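PDB 3HMZ: flavin reductase domain protein, FMN-binding from Shewanella baltica, which binds flavin mononucleotide and, judging from its family, probably acts as an NAD(P)-dependent flavin oxidoreductase. Local coordinates for residues V32-R37 with E72-S77; N43-A48 with T68-F73. All coordinates share one frame; numbering follows the deposited sequence. Where two conformers were deposited one is given.

Contact 1: residues V32-R37 with E72-S77; sequences VLVSAR and EFIEQS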
loop_
_atom_site.group_PDB
_atom_site.type_symbol
_atom_site.label_atom_id
_atom_site.label_comp_id
_atom_site.label_asym_id
_atom_site.label_seq_id
_atom_site.Cartn_x
_atom_site.Cartn_y
_atom_site.Cartn_z
ATOM N N VAL A 32 -7.047 4.648 2.556
ATOM C CA VAL A 32 -7.170 5.682 3.551
ATOM C C VAL A 32 -8.119 6.776 3.148
ATOM O O VAL A 32 -8.583 6.814 1.999
ATOM C CB VAL A 32 -5.784 6.308 3.874
ATOM C CG1 VAL A 32 -4.777 5.214 4.268
ATOM C CG2 VAL A 32 -5.216 7.090 2.679
ATOM N N LEU A 33 -8.436 7.630 4.116
ATOM C CA LEU A 33 -9.109 8.908 3.824
ATOM C C LEU A 33 -8.057 10.004 3.995
ATOM O O LEU A 33 -7.296 10.008 4.954
ATOM C CB LEU A 33 -10.312 9.174 4.727
ATOM C CG LEU A 33 -11.296 8.032 4.860
ATOM C CD1 LEU A 33 -12.378 8.457 5.862
ATOM C CD2 LEU A 33 -11.873 7.568 3.540
ATOM N N VAL A 34 -8.016 10.916 3.036
ATOM C CA VAL A 34 -7.136 12.093 3.058
ATOM C C VAL A 34 -8.027 13.282 3.392
ATOM O O VAL A 34 -9.027 13.538 2.720
ATOM C CB VAL A 34 -6.439 12.347 1.693
ATOM C CG1 VAL A 34 -5.425 13.526 1.797
ATOM C CG2 VAL A 34 -5.793 11.030 1.161
ATOM N N SER A 35 -7.701 13.977 4.471
ATOM C CA SER A 35 -8.430 15.212 4.812
ATOM C C SER A 35 -7.507 16.409 4.887
ATOM O O SER A 35 -6.324 16.299 5.243
ATOM C CB SER A 35 -9.210 15.019 6.094
ATOM O OG SER A 35 -8.333 14.746 7.171
ATOM N N ALA A 36 -8.090 17.582 4.624
ATOM C CA ALA A 36 -7.316 18.814 4.592
ATOM C C ALA A 36 -8.244 20.000 4.774
ATOM O O ALA A 36 -9.457 19.878 4.573
ATOM C CB ALA A 36 -6.497 18.927 3.256
ATOM N N ARG A 37 -7.629 21.115 5.144
ATOM C CA ARG A 37 -8.305 22.373 5.362
ATOM C C ARG A 37 -7.612 23.505 4.609
ATOM O O ARG A 37 -6.391 23.599 4.613
ATOM C CB ARG A 37 -8.262 22.680 6.841
ATOM C CG ARG A 37 -8.993 23.967 7.271
ATOM C CD ARG A 37 -8.945 24.070 8.775
ATOM N NE ARG A 37 -9.839 23.064 9.373
ATOM C CZ ARG A 37 -9.987 22.797 10.665
ATOM N NH1 ARG A 37 -9.300 23.420 11.604
ATOM N NH2 ARG A 37 -10.872 21.878 11.018
ATOM N N GLU A 72 -5.737 20.566 -4.095
ATOM C CA GLU A 72 -5.644 22.042 -4.043
ATOM C C GLU A 72 -5.442 22.529 -2.607
ATOM O O GLU A 72 -4.577 23.361 -2.322
ATOM C CB GLU A 72 -6.895 22.652 -4.655
ATOM C CG GLU A 72 -6.929 24.185 -4.687
ATOM C CD GLU A 72 -8.244 24.671 -5.197
ATOM O OE1 GLU A 72 -8.653 24.169 -6.269
ATOM O OE2 GLU A 72 -8.874 25.511 -4.472
ATOM N N PHE A 73 -6.228 21.972 -1.690
ATOM C CA PHE A 73 -6.123 22.352 -0.282
ATOM C C PHE A 73 -4.758 22.035 0.292
ATOM O O PHE A 73 -4.215 22.812 1.095
ATOM C CB PHE A 73 -7.220 21.658 0.535
ATOM C CG PHE A 73 -8.592 22.237 0.397
ATOM C CD1 PHE A 73 -8.932 23.200 -0.586
ATOM C CD2 PHE A 73 -9.602 21.780 1.250
ATOM C CE1 PHE A 73 -10.221 23.705 -0.653
ATOM C CE2 PHE A 73 -10.910 22.294 1.158
ATOM C CZ PHE A 73 -11.209 23.232 0.189
ATOM N N ILE A 74 -4.236 20.846 -0.063
ATOM C CA ILE A 74 -2.897 20.447 0.385
ATOM C C ILE A 74 -1.789 21.369 -0.160
ATOM O O ILE A 74 -0.878 21.735 0.559
ATOM C CB ILE A 74 -2.636 18.961 0.099
ATOM C CG1 ILE A 74 -3.565 18.157 1.022
ATOM C CG2 ILE A 74 -1.180 18.604 0.379
ATOM C CD1 ILE A 74 -3.596 16.641 0.767
ATOM N N GLU A 75 -1.906 21.733 -1.429
ATOM C CA GLU A 75 -0.940 22.636 -2.054
ATOM C C GLU A 75 -0.976 23.995 -1.382
ATOM O O GLU A 75 0.070 24.591 -1.175
ATOM C CB GLU A 75 -1.238 22.773 -3.533
ATOM C CG GLU A 75 -0.895 21.517 -4.358
ATOM C CD GLU A 75 -1.527 21.498 -5.733
ATOM O OE1 GLU A 75 -2.538 22.201 -5.970
ATOM O OE2 GLU A 75 -1.027 20.752 -6.598
ATOM N N GLN A 76 -2.170 24.443 -1.011
ATOM C CA GLN A 76 -2.334 25.743 -0.376
ATOM C C GLN A 76 -1.881 25.741 1.084
ATOM O O GLN A 76 -1.215 26.643 1.525
ATOM C CB GLN A 76 -3.780 26.218 -0.524
ATOM C CG GLN A 76 -4.188 26.522 -1.958
ATOM C CD GLN A 76 -5.697 26.697 -2.161
ATOM O OE1 GLN A 76 -6.515 26.429 -1.267
ATOM N NE2 GLN A 76 -6.072 27.158 -3.354
ATOM N N SER A 77 -2.238 24.704 1.850
ATOM C CA SER A 77 -1.931 24.674 3.272
ATOM C C SER A 77 -0.668 23.943 3.719
ATOM O O SER A 77 -0.172 24.203 4.815
ATOM C CB SER A 77 -3.135 24.081 4.023
ATOM O OG SER A 77 -3.219 22.682 3.766
HETATM O O HOH W 1 -4.850 21.311 5.641
#
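I74 runs from the helix 69-77 to the strand 32-38 and meets A36 and then V34 as it goes. Its CB is not aimed straight at the strand; CG1, anti to the carbonyl carbon (chi1 -68°), makes the approach and packs 3.8 Å from A36 CB. Beyond it CD1 touches V34 CG1, also at 3.8 Å, the two side chains crossing at about a right angle. V34 presents CG1 because this branch lies anti to its backbone N (chi1 -175°), while CG2 turns to A47 of the adjacent strand. A36 is small enough to be shared: its methyl also lies 3.9 Å from F73 CB, between two successive helix residues. The ring of F73 then passes A36 with its edge, CD2 sitting 3.8 Å from A36 O, which lies near the ring plane. This is helix-on-sheet packing within the FMN-binding domain of the flavin reductase family, the segment axes approaching to 7.4 Å at 51°. Toward the C-terminal end of the helix the contact becomes polar. S77 CB comes 3.3 Å from R37 O, and S77 OG accepts from a water that in turn accepts from R37 N, bridging helix and strand. S77 OG itself donates to F73 O at 2.9 Å, from above the carbonyl plane, while S77 N reaches the same oxygen from the opposite face, so two bonds grip it. R37 turns its CB away from the helix, and its guanidinium group forms salt bridges with D42, D122 and E117.

Contact 2: residues N43-A48 with T68-F73; sequences NVMAAA and TKTREF. With FMN (flavin mononucleotide), chain B.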
loop_
_atom_site.group_PDB
_atom_site.type_symbol
_atom_site.label_atom_id
_atom_site.label_comp_id
_atom_site.label_asym_id
_atom_site.label_seq_id
_atom_site.Cartn_x
_atom_site.Cartn_y
_atom_site.Cartn_z
ATOM N N ASN A 43 -12.151 19.273 3.718
ATOM C CA ASN A 43 -12.491 18.295 2.736
ATOM C C ASN A 43 -11.892 16.941 3.097
ATOM O O ASN A 43 -10.944 16.860 3.868
ATOM C CB ASN A 43 -12.037 18.670 1.329
ATOM C CG ASN A 43 -12.823 17.962 0.255
ATOM O OD1 ASN A 43 -13.927 17.461 0.487
ATOM N ND2 ASN A 43 -12.257 17.931 -0.953
ATOM N N VAL A 44 -12.519 15.910 2.561
ATOM C CA VAL A 44 -12.088 14.528 2.729
ATOM C C VAL A 44 -12.277 13.826 1.360
ATOM O O VAL A 44 -13.303 13.982 0.722
ATOM C CB VAL A 44 -12.927 13.785 3.813
ATOM C CG1 VAL A 44 -12.443 12.299 3.982
ATOM C CG2 VAL A 44 -12.977 14.564 5.150
HETATM N N MSE A 45 -11.291 13.019 0.968
HETATM C CA MSE A 45 -11.395 12.117 -0.176
HETATM C C MSE A 45 -10.816 10.748 0.196
HETATM O O MSE A 45 -10.180 10.610 1.239
HETATM C CB MSE A 45 -10.648 12.661 -1.401
HETATM C CG MSE A 45 -9.140 12.833 -1.210
HETATM SE SE MSE A 45 -8.213 13.278 -2.823
HETATM C CE MSE A 45 -7.315 11.618 -3.190
ATOM N N ALA A 46 -11.060 9.764 -0.666
ATOM C CA ALA A 46 -10.497 8.421 -0.502
ATOM C C ALA A 46 -9.197 8.330 -1.306
ATOM O O ALA A 46 -9.086 8.893 -2.415
ATOM C CB ALA A 46 -11.458 7.345 -0.949
ATOM N N ALA A 47 -8.203 7.649 -0.741
ATOM C CA ALA A 47 -6.956 7.346 -1.444
ATOM C C ALA A 47 -6.501 5.917 -1.175
ATOM O O ALA A 47 -6.206 5.562 -0.026
ATOM C CB ALA A 47 -5.814 8.328 -1.102
ATOM N N ALA A 48 -6.483 5.087 -2.224
ATOM C CA ALA A 48 -5.830 3.787 -2.122
ATOM C C ALA A 48 -4.308 3.912 -2.216
ATOM O O ALA A 48 -3.580 3.080 -1.664
ATOM C CB ALA A 48 -6.316 2.846 -3.210
ATOM N N THR A 68 -8.525 16.748 -8.141
ATOM C CA THR A 68 -9.105 16.757 -6.793
ATOM C C THR A 68 -9.032 18.071 -6.046
ATOM O O THR A 68 -8.010 18.763 -6.075
ATOM C CB THR A 68 -8.526 15.644 -5.894
ATOM O OG1 THR A 68 -7.167 15.910 -5.545
ATOM C CG2 THR A 68 -8.663 14.280 -6.508
ATOM N N LYS A 69 -10.132 18.417 -5.381
ATOM C CA LYS A 69 -10.167 19.611 -4.543
ATOM C C LYS A 69 -9.229 19.436 -3.359
ATOM O O LYS A 69 -8.532 20.351 -2.973
ATOM C CB LYS A 69 -11.592 19.950 -4.087
ATOM C CG LYS A 69 -11.711 21.248 -3.270
ATOM C CD LYS A 69 -11.257 22.509 -4.020
ATOM C CE LYS A 69 -12.115 22.841 -5.165
ATOM N NZ LYS A 69 -11.727 24.269 -5.637
ATOM N N THR A 70 -9.143 18.214 -2.833
ATOM C CA THR A 70 -8.235 17.963 -1.705
ATOM C C THR A 70 -6.775 18.294 -2.044
ATOM O O THR A 70 -6.073 18.878 -1.229
ATOM C CB THR A 70 -8.385 16.515 -1.170
ATOM O OG1 THR A 70 -9.752 16.268 -0.883
ATOM C CG2 THR A 70 -7.586 16.349 0.101
ATOM N N ARG A 71 -6.338 17.949 -3.261
ATOM C CA ARG A 71 -4.976 18.304 -3.685
ATOM C C ARG A 71 -4.752 19.824 -3.609
ATOM O O ARG A 71 -3.705 20.295 -3.127
ATOM C CB ARG A 71 -4.719 17.808 -5.086
ATOM C CG ARG A 71 -3.409 18.292 -5.642
ATOM C CD ARG A 71 -3.130 17.645 -6.931
ATOM N NE ARG A 71 -1.966 18.270 -7.581
ATOM C CZ ARG A 71 -1.117 17.658 -8.396
ATOM N NH1 ARG A 71 -1.244 16.352 -8.664
ATOM N NH2 ARG A 71 -0.095 18.347 -8.941
ATOM N N GLU A 72 -5.737 20.566 -4.095
ATOM C CA GLU A 72 -5.644 22.042 -4.043
ATOM C C GLU A 72 -5.442 22.529 -2.607
ATOM O O GLU A 72 -4.577 23.361 -2.322
ATOM C CB GLU A 72 -6.895 22.652 -4.655
ATOM C CG GLU A 72 -6.929 24.185 -4.687
ATOM C CD GLU A 72 -8.244 24.671 -5.197
ATOM O OE1 GLU A 72 -8.653 24.169 -6.269
ATOM O OE2 GLU A 72 -8.874 25.511 -4.472
ATOM N N PHE A 73 -6.228 21.972 -1.690
ATOM C CA PHE A 73 -6.123 22.352 -0.282
ATOM C C PHE A 73 -4.758 22.035 0.292
ATOM O O PHE A 73 -4.215 22.812 1.095
ATOM C CB PHE A 73 -7.220 21.658 0.535
ATOM C CG PHE A 73 -8.592 22.237 0.397
ATOM C CD1 PHE A 73 -8.932 23.200 -0.586
ATOM C CD2 PHE A 73 -9.602 21.780 1.250
ATOM C CE1 PHE A 73 -10.221 23.705 -0.653
ATOM C CE2 PHE A 73 -10.910 22.294 1.158
ATOM C CZ PHE A 73 -11.209 23.232 0.189
HETATM N N1 FMN B . -7.836 9.682 -6.046
HETATM C C2 FMN B . -6.495 9.977 -5.984
HETATM O O2 FMN B . -6.097 11.048 -6.440
HETATM N N3 FMN B . -5.635 9.076 -5.384
HETATM C C4 FMN B . -6.044 7.881 -4.878
HETATM O O4 FMN B . -5.185 7.109 -4.373
HETATM C C4A FMN B . -7.413 7.584 -4.968
HETATM N N5 FMN B . -7.915 6.399 -4.461
HETATM C C5A FMN B . -9.278 6.162 -4.352
HETATM C C6 FMN B . -9.769 5.038 -3.671
HETATM C C7 FMN B . -11.134 4.787 -3.580
HETATM C C7M FMN B . -11.643 3.594 -2.833
HETATM C C8 FMN B . -12.029 5.673 -4.186
HETATM C C8M FMN B . -13.525 5.439 -4.125
HETATM C C9 FMN B . -11.527 6.786 -4.848
HETATM C C9A FMN B . -10.174 7.069 -4.957
HETATM N N10 FMN B . -9.660 8.190 -5.603
HETATM C C10 FMN B . -8.307 8.484 -5.549
HETATM C "C1'" FMN B . -10.557 9.258 -6.168
HETATM C "C2'" FMN B . -10.830 10.447 -5.237
HETATM O "O2'" FMN B . -11.116 10.027 -3.893
HETATM C "C3'" FMN B . -12.009 11.194 -5.849
HETATM O "O3'" FMN B . -11.605 11.742 -7.101
HETATM C "C4'" FMN B . -12.656 12.228 -4.905
HETATM O "O4'" FMN B . -13.963 12.483 -5.409
HETATM C "C5'" FMN B . -11.891 13.531 -4.785
HETATM O "O5'" FMN B . -12.654 14.396 -3.943
HETATM P P FMN B . -12.313 15.958 -3.874
HETATM O O1P FMN B . -13.462 16.519 -3.055
HETATM O O2P FMN B . -10.959 16.165 -3.255
HETATM O O3P FMN B . -12.303 16.494 -5.281
#
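N43 and T70 cross obliquely, and both turn their polar ends to the flavin phosphate. N43 ND2 and T70 OG1 lie 3.0 Å apart, but the angle is poor for a hydrogen bond between them; each donates to the phosphate instead. With CG anti to its backbone N (chi1 -158°), N43 extends its amide toward the helix, and ND2 donates to FMN O1P at 2.8 Å in a nearly straight bond of 173°. T70 OG1 donates a hydrogen bond to FMN O2P at 2.7 Å, and T70 N donates to the same oxygen, so one residue holds it twice. K69 N donates to FMN O3P at 2.9 Å, while the K69 side chain bends away to a salt bridge with E72. Behind the amide, N43 CB rests against F73 CE2 at 3.8 Å.

Selenomethionine M45 packs beside this pair. Its CG lies 3.5 Å from T70 OG1, its selenium packs on T70 CB and T68 CG2, the M45 and T68 side chains crossing at about a right angle, and its CE ends 3.3 Å from FMN C2. T68 turns CG2 to M45 and to C5' of the ribityl chain; its OG1 caps the helix by accepting from R71 N, and also bonds to D65 O. A valine in place of T68 would probably leave both R71 N and D65 O without their hydroxyl partner and the first helical turn less firmly set at the phosphate.

Further along the strand, A46 O accepts from the ribityl O2' and A48 N donates to flavin N5. Backbone N-H groups of a helix N-terminus meeting a phosphate, which the helix dipole probably favours, together with a strand beside the ribityl chain and flavin, form the FMN site of this flavin reductase-like domain.

Overall arrangement
Contacts 1 and 2 set one helix, 69-77, against two neighbouring strands of the antiparallel sheet, and their centres lie only 6 Å apart. F73 is the contact residue they share, touching both strands. The strands are themselves joined: V34 N lies 2.8 Å from M45 O and V32 N 2.9 Å from A47 O, both probable hydrogen bonds. Contact 2 holds the FMN directly; contact 1 lies behind it, the side chain of V34 being about 7 Å from the flavin. S100, L101 and K107 are among the residues completing the site.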